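Local structure of proteasome activator protein PA26 (Trypanosoma brucei, 1YAR) at residues O[22-27]-O[216-221]; O[59-64]-O[191-196]. The protein probably binds the end rings of the 20S proteasome as a ring-shaped activator and opens the gated entrance for peptide substrates. One frame throughout, in Å; residues are numbered along the deposited sequence.

Contact 1: residues O[22-27]-O[216-221]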
loop_
_atom_site.group_PDB
_atom_site.type_symbol
_atom_site.label_atom_id
_atom_site.label_comp_id
_atom_site.label_asym_id
_atom_site.label_seq_id
_atom_site.Cartn_x
_atom_site.Cartn_y
_atom_site.Cartn_z
ATOM N N TYR O 22 -65.834 -1.043 -79.420
ATOM C CA TYR O 22 -64.728 -1.838 -79.953
ATOM C C TYR O 22 -64.000 -2.482 -78.789
ATOM O O TYR O 22 -63.135 -1.871 -78.170
ATOM C CB TYR O 22 -63.800 -0.935 -80.776
ATOM C CG TYR O 22 -64.418 -0.569 -82.110
ATOM C CD1 TYR O 22 -65.262 0.543 -82.252
ATOM C CD2 TYR O 22 -64.181 -1.361 -83.224
ATOM C CE1 TYR O 22 -65.842 0.842 -83.494
ATOM C CE2 TYR O 22 -64.745 -1.068 -84.446
ATOM C CZ TYR O 22 -65.563 0.017 -84.576
ATOM O OH TYR O 22 -66.087 0.245 -85.823
ATOM N N THR O 23 -64.400 -3.704 -78.460
ATOM C CA THR O 23 -63.900 -4.381 -77.273
ATOM C C THR O 23 -62.919 -5.477 -77.678
ATOM O O THR O 23 -62.746 -5.758 -78.873
ATOM C CB THR O 23 -65.062 -5.035 -76.462
ATOM O OG1 THR O 23 -65.527 -6.171 -77.178
ATOM C CG2 THR O 23 -66.309 -4.137 -76.358
ATOM N N GLU O 24 -62.309 -6.112 -76.680
ATOM C CA GLU O 24 -61.419 -7.248 -76.915
ATOM C C GLU O 24 -62.120 -8.345 -77.713
ATOM O O GLU O 24 -61.489 -9.051 -78.496
ATOM C CB GLU O 24 -60.885 -7.809 -75.602
ATOM C CG GLU O 24 -59.599 -8.628 -75.737
ATOM C CD GLU O 24 -59.814 -10.072 -76.174
ATOM O OE1 GLU O 24 -60.710 -10.773 -75.624
ATOM O OE2 GLU O 24 -59.047 -10.538 -77.057
ATOM N N THR O 25 -63.431 -8.489 -77.502
ATOM C CA THR O 25 -64.205 -9.487 -78.236
ATOM C C THR O 25 -64.186 -9.235 -79.731
ATOM O O THR O 25 -64.073 -10.178 -80.506
ATOM C CB THR O 25 -65.660 -9.571 -77.710
ATOM O OG1 THR O 25 -65.626 -10.026 -76.356
ATOM C CG2 THR O 25 -66.416 -10.695 -78.435
ATOM N N SER O 26 -64.275 -7.964 -80.116
ATOM C CA SER O 26 -64.238 -7.558 -81.521
ATOM C C SER O 26 -62.921 -7.934 -82.181
ATOM O O SER O 26 -62.895 -8.368 -83.332
ATOM C CB SER O 26 -64.424 -6.046 -81.680
ATOM O OG SER O 26 -65.384 -5.538 -80.775
ATOM N N SER O 27 -61.820 -7.739 -81.463
ATOM C CA SER O 27 -60.526 -8.073 -82.035
ATOM C C SER O 27 -60.290 -9.575 -81.992
ATOM O O SER O 27 -59.832 -10.156 -82.979
ATOM C CB SER O 27 -59.414 -7.282 -81.332
ATOM O OG SER O 27 -59.559 -7.362 -79.928
ATOM N N ASN O 216 -50.374 -15.053 -83.660
ATOM C CA ASN O 216 -49.467 -15.328 -82.544
ATOM C C ASN O 216 -49.233 -14.102 -81.677
ATOM O O ASN O 216 -49.338 -14.187 -80.454
ATOM C CB ASN O 216 -48.145 -15.940 -83.038
ATOM C CG ASN O 216 -47.175 -16.264 -81.902
ATOM O OD1 ASN O 216 -47.436 -17.153 -81.083
ATOM N ND2 ASN O 216 -46.019 -15.583 -81.891
ATOM N N ALA O 217 -48.915 -12.970 -82.300
ATOM C CA ALA O 217 -48.601 -11.751 -81.558
ATOM C C ALA O 217 -49.808 -11.263 -80.746
ATOM O O ALA O 217 -49.657 -10.803 -79.621
ATOM C CB ALA O 217 -48.160 -10.677 -82.498
ATOM N N TYR O 218 -51.002 -11.341 -81.332
ATOM C CA TYR O 218 -52.191 -10.871 -80.610
ATOM C C TYR O 218 -52.452 -11.755 -79.397
ATOM O O TYR O 218 -52.675 -11.261 -78.291
ATOM C CB TYR O 218 -53.431 -10.844 -81.525
ATOM C CG TYR O 218 -54.675 -10.380 -80.800
ATOM C CD1 TYR O 218 -55.014 -9.024 -80.756
ATOM C CD2 TYR O 218 -55.479 -11.292 -80.106
ATOM C CE1 TYR O 218 -56.154 -8.586 -80.060
ATOM C CE2 TYR O 218 -56.609 -10.867 -79.399
ATOM C CZ TYR O 218 -56.945 -9.526 -79.401
ATOM O OH TYR O 218 -58.061 -9.083 -78.717
ATOM N N LEU O 219 -52.437 -13.063 -79.606
ATOM C CA LEU O 219 -52.840 -14.004 -78.561
ATOM C C LEU O 219 -51.824 -14.047 -77.423
ATOM O O LEU O 219 -52.188 -14.285 -76.275
ATOM C CB LEU O 219 -53.088 -15.400 -79.146
ATOM C CG LEU O 219 -54.287 -15.503 -80.109
ATOM C CD1 LEU O 219 -54.280 -16.842 -80.788
ATOM C CD2 LEU O 219 -55.612 -15.305 -79.384
ATOM N N LEU O 220 -50.551 -13.777 -77.728
ATOM C CA LEU O 220 -49.559 -13.690 -76.651
ATOM C C LEU O 220 -49.613 -12.387 -75.872
ATOM O O LEU O 220 -49.200 -12.354 -74.705
ATOM C CB LEU O 220 -48.138 -13.876 -77.189
ATOM C CG LEU O 220 -47.820 -15.259 -77.763
ATOM C CD1 LEU O 220 -46.449 -15.190 -78.393
ATOM C CD2 LEU O 220 -47.910 -16.390 -76.710
ATOM N N ASN O 221 -50.084 -11.316 -76.509
ATOM C CA ASN O 221 -49.983 -9.972 -75.928
ATOM C C ASN O 221 -51.298 -9.297 -75.525
ATOM O O ASN O 221 -51.277 -8.167 -75.025
ATOM C CB ASN O 221 -49.238 -9.042 -76.894
ATOM C CG ASN O 221 -47.791 -9.446 -77.067
ATOM O OD1 ASN O 221 -46.975 -9.312 -76.127
ATOM N ND2 ASN O 221 -47.456 -9.966 -78.243
#
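The phenol oxygen of Y218 reaches the start of helix 24-57 and ends between the side chains of E24 and S27, a worked example of two helices joined through one polar group. Its hydroxyl donates to E24 OE2; the 2.4 Å between Y218 OH and that oxygen is shorter than usual, and its exact length is doubtful. E24 OE2 lies at the ring edge, near its plane, and carboxylate and ring are nearly coplanar, 26° apart. S27 OG lies 2.6 Å from Y218 OH and 2.9 Å from E24 O. S27 CB adds a van der Waals touch at 3.7 Å from Y218 CE1. With CG anti to the backbone N (chi1 179°), Y218 holds its ring out across the distance between the helices, the nearest CA atoms being those of S27 and Y218, 8.9 Å apart. All this takes place in the first turn of the helix, where T23 is the N-cap and forms a capping box with S26: T23 N donates to S26 OG at 3.1 Å, and T23 OG1 takes a weak bond from T25 N. Towards solvent the contact thins out: T25 is exposed, and its CB points away from helix 183-226. S26 touches T93 of helix 71-99, and E24 OE1 makes a salt bridge to R11 of a second subunit.

Contact 2: residues O[59-64]-O[191-196]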
loop_
_atom_site.group_PDB
_atom_site.type_symbol
_atom_site.label_atom_id
_atom_site.label_comp_id
_atom_site.label_asym_id
_atom_site.label_seq_id
_atom_site.Cartn_x
_atom_site.Cartn_y
_atom_site.Cartn_z
ATOM N N SER O 59 -49.308 -23.205 -122.792
ATOM C CA SER O 59 -49.953 -22.535 -123.919
ATOM C C SER O 59 -48.948 -21.900 -124.865
ATOM O O SER O 59 -47.908 -21.387 -124.431
ATOM C CB SER O 59 -50.903 -21.441 -123.416
ATOM O OG SER O 59 -52.038 -21.991 -122.763
ATOM N N THR O 60 -49.266 -21.934 -126.159
ATOM C CA THR O 60 -48.585 -21.107 -127.158
ATOM C C THR O 60 -49.530 -19.963 -127.520
ATOM O O THR O 60 -50.725 -20.177 -127.736
ATOM C CB THR O 60 -48.222 -21.929 -128.410
ATOM O OG1 THR O 60 -47.341 -22.996 -128.041
ATOM C CG2 THR O 60 -47.369 -21.105 -129.373
ATOM N N TYR O 61 -48.993 -18.747 -127.569
ATOM C CA TYR O 61 -49.808 -17.565 -127.752
ATOM C C TYR O 61 -49.665 -17.033 -129.172
ATOM O O TYR O 61 -48.587 -17.105 -129.753
ATOM C CB TYR O 61 -49.383 -16.483 -126.756
ATOM C CG TYR O 61 -50.087 -16.500 -125.415
ATOM C CD1 TYR O 61 -50.236 -17.674 -124.679
ATOM C CD2 TYR O 61 -50.555 -15.312 -124.858
ATOM C CE1 TYR O 61 -50.877 -17.668 -123.432
ATOM C CE2 TYR O 61 -51.190 -15.296 -123.617
ATOM C CZ TYR O 61 -51.346 -16.464 -122.910
ATOM O OH TYR O 61 -51.977 -16.423 -121.684
ATOM N N GLY O 62 -50.758 -16.499 -129.717
ATOM C CA GLY O 62 -50.746 -15.771 -130.994
ATOM C C GLY O 62 -51.572 -14.512 -130.852
ATOM O O GLY O 62 -51.937 -14.142 -129.730
ATOM N N ARG O 63 -51.890 -13.852 -131.973
ATOM C CA ARG O 63 -52.656 -12.588 -131.925
ATOM C C ARG O 63 -54.017 -12.766 -131.253
ATOM O O ARG O 63 -54.530 -11.842 -130.618
ATOM C CB ARG O 63 -52.842 -11.961 -133.320
ATOM C CG ARG O 63 -54.309 -11.980 -133.841
ATOM C CD ARG O 63 -54.597 -11.052 -135.022
ATOM N NE ARG O 63 -54.290 -9.652 -134.727
ATOM C CZ ARG O 63 -54.530 -8.637 -135.553
ATOM N NH1 ARG O 63 -55.095 -8.858 -136.741
ATOM N NH2 ARG O 63 -54.213 -7.397 -135.193
ATOM N N ALA O 64 -54.590 -13.960 -131.393
ATOM C CA ALA O 64 -55.894 -14.265 -130.817
ATOM C C ALA O 64 -55.949 -14.011 -129.302
ATOM O O ALA O 64 -56.991 -13.622 -128.764
ATOM C CB ALA O 64 -56.268 -15.700 -131.122
ATOM N N GLN O 191 -46.231 -13.789 -120.780
ATOM C CA GLN O 191 -45.448 -13.666 -119.548
ATOM C C GLN O 191 -46.205 -12.852 -118.509
ATOM O O GLN O 191 -46.109 -13.130 -117.303
ATOM C CB GLN O 191 -44.057 -13.068 -119.786
ATOM C CG GLN O 191 -43.035 -13.495 -118.673
ATOM C CD GLN O 191 -42.935 -15.014 -118.507
ATOM O OE1 GLN O 191 -42.735 -15.739 -119.489
ATOM N NE2 GLN O 191 -43.060 -15.494 -117.274
ATOM N N ILE O 192 -46.936 -11.842 -118.973
ATOM C CA ILE O 192 -47.800 -11.070 -118.093
ATOM C C ILE O 192 -48.861 -11.994 -117.478
ATOM O O ILE O 192 -49.051 -11.989 -116.258
ATOM C CB ILE O 192 -48.440 -9.868 -118.836
ATOM C CG1 ILE O 192 -47.406 -8.775 -119.062
ATOM C CG2 ILE O 192 -49.644 -9.308 -118.047
ATOM C CD1 ILE O 192 -47.791 -7.781 -120.151
ATOM N N ASP O 193 -49.535 -12.802 -118.311
ATOM C CA ASP O 193 -50.505 -13.773 -117.782
ATOM C C ASP O 193 -49.887 -14.723 -116.759
ATOM O O ASP O 193 -50.433 -14.903 -115.672
ATOM C CB ASP O 193 -51.178 -14.570 -118.892
ATOM C CG ASP O 193 -52.129 -13.725 -119.707
ATOM O OD1 ASP O 193 -52.371 -12.543 -119.351
ATOM O OD2 ASP O 193 -52.661 -14.142 -120.745
ATOM N N ALA O 194 -48.753 -15.319 -117.101
ATOM C CA ALA O 194 -48.084 -16.228 -116.183
ATOM C C ALA O 194 -47.628 -15.514 -114.902
ATOM O O ALA O 194 -47.843 -16.021 -113.802
ATOM C CB ALA O 194 -46.885 -16.902 -116.859
ATOM N N ASP O 195 -46.988 -14.360 -115.058
ATOM C CA ASP O 195 -46.365 -13.686 -113.917
ATOM C C ASP O 195 -47.389 -13.186 -112.913
ATOM O O ASP O 195 -47.098 -13.141 -111.725
ATOM C CB ASP O 195 -45.467 -12.536 -114.363
ATOM C CG ASP O 195 -44.085 -13.006 -114.793
ATOM O OD1 ASP O 195 -43.824 -14.234 -114.803
ATOM O OD2 ASP O 195 -43.186 -12.206 -115.148
ATOM N N PHE O 196 -48.578 -12.797 -113.379
ATOM C CA PHE O 196 -49.604 -12.362 -112.439
ATOM C C PHE O 196 -50.170 -13.492 -111.626
ATOM O O PHE O 196 -50.492 -13.309 -110.449
ATOM C CB PHE O 196 -50.681 -11.471 -113.089
ATOM C CG PHE O 196 -50.262 -10.032 -113.156
ATOM C CD1 PHE O 196 -49.443 -9.582 -114.185
ATOM C CD2 PHE O 196 -50.610 -9.151 -112.142
ATOM C CE1 PHE O 196 -49.007 -8.254 -114.232
ATOM C CE2 PHE O 196 -50.205 -7.817 -112.177
ATOM C CZ PHE O 196 -49.381 -7.366 -113.221
#
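Y61 carries the whole contact from segment 59-64, in the loop after helix 24-57, reaching D193 on helix 183-226 with its hydroxyl. Before it in sequence, S59 places its CB in the plane of the Y61 ring, at its edge. Y61 then turns its side chain to the helix, while the backbones stay apart, the nearest CA atoms being those of Y61 and Q191, 10.1 Å from each other. The hydroxyl donates to the anti lone pair of the aspartate, with 2.6 Å between Y61 OH and D193 OD2. Ring and carboxylate are steeply inclined, 61° apart, although the accepting oxygen lies near the ring plane. D193 has CG anti to its carbonyl carbon (chi1 -70°), which directs the carboxylate out to the loop. Its other oxygen, OD1, is engaged by R158 in a salt bridge and by Y154 OH, so both ends of this buried acid are held and its charge is probably well compensated. Past Y61, G62 N bonds to Q65 OE1. The tyrosine thus fastens an interhelical loop to the long helix 183-226 in the helical bundle of this PA28-family activator, with I56 of helix 24-57 and R158 of helix 150-166 packed beside it.

How the contacts relate
Both contacts illustrate how a tyrosine hydroxyl given to a carboxylate can tie distant parts of a helical bundle, and both draw on helix 183-226, at places whose nearest atoms are about 27 Å apart. The roles are exchanged: in contact 1 that helix supplies the tyrosine, in contact 2 the acid. Contact 1 is buried and joins two helices, with a serine hydroxyl close to the phenol oxygen; contact 2 is partly buried, farther from the chain's centre, and holds a loop. They lie on opposite sides of that centre. Each acid also meets an arginine, from a second subunit in contact 1 but from the same chain in contact 2.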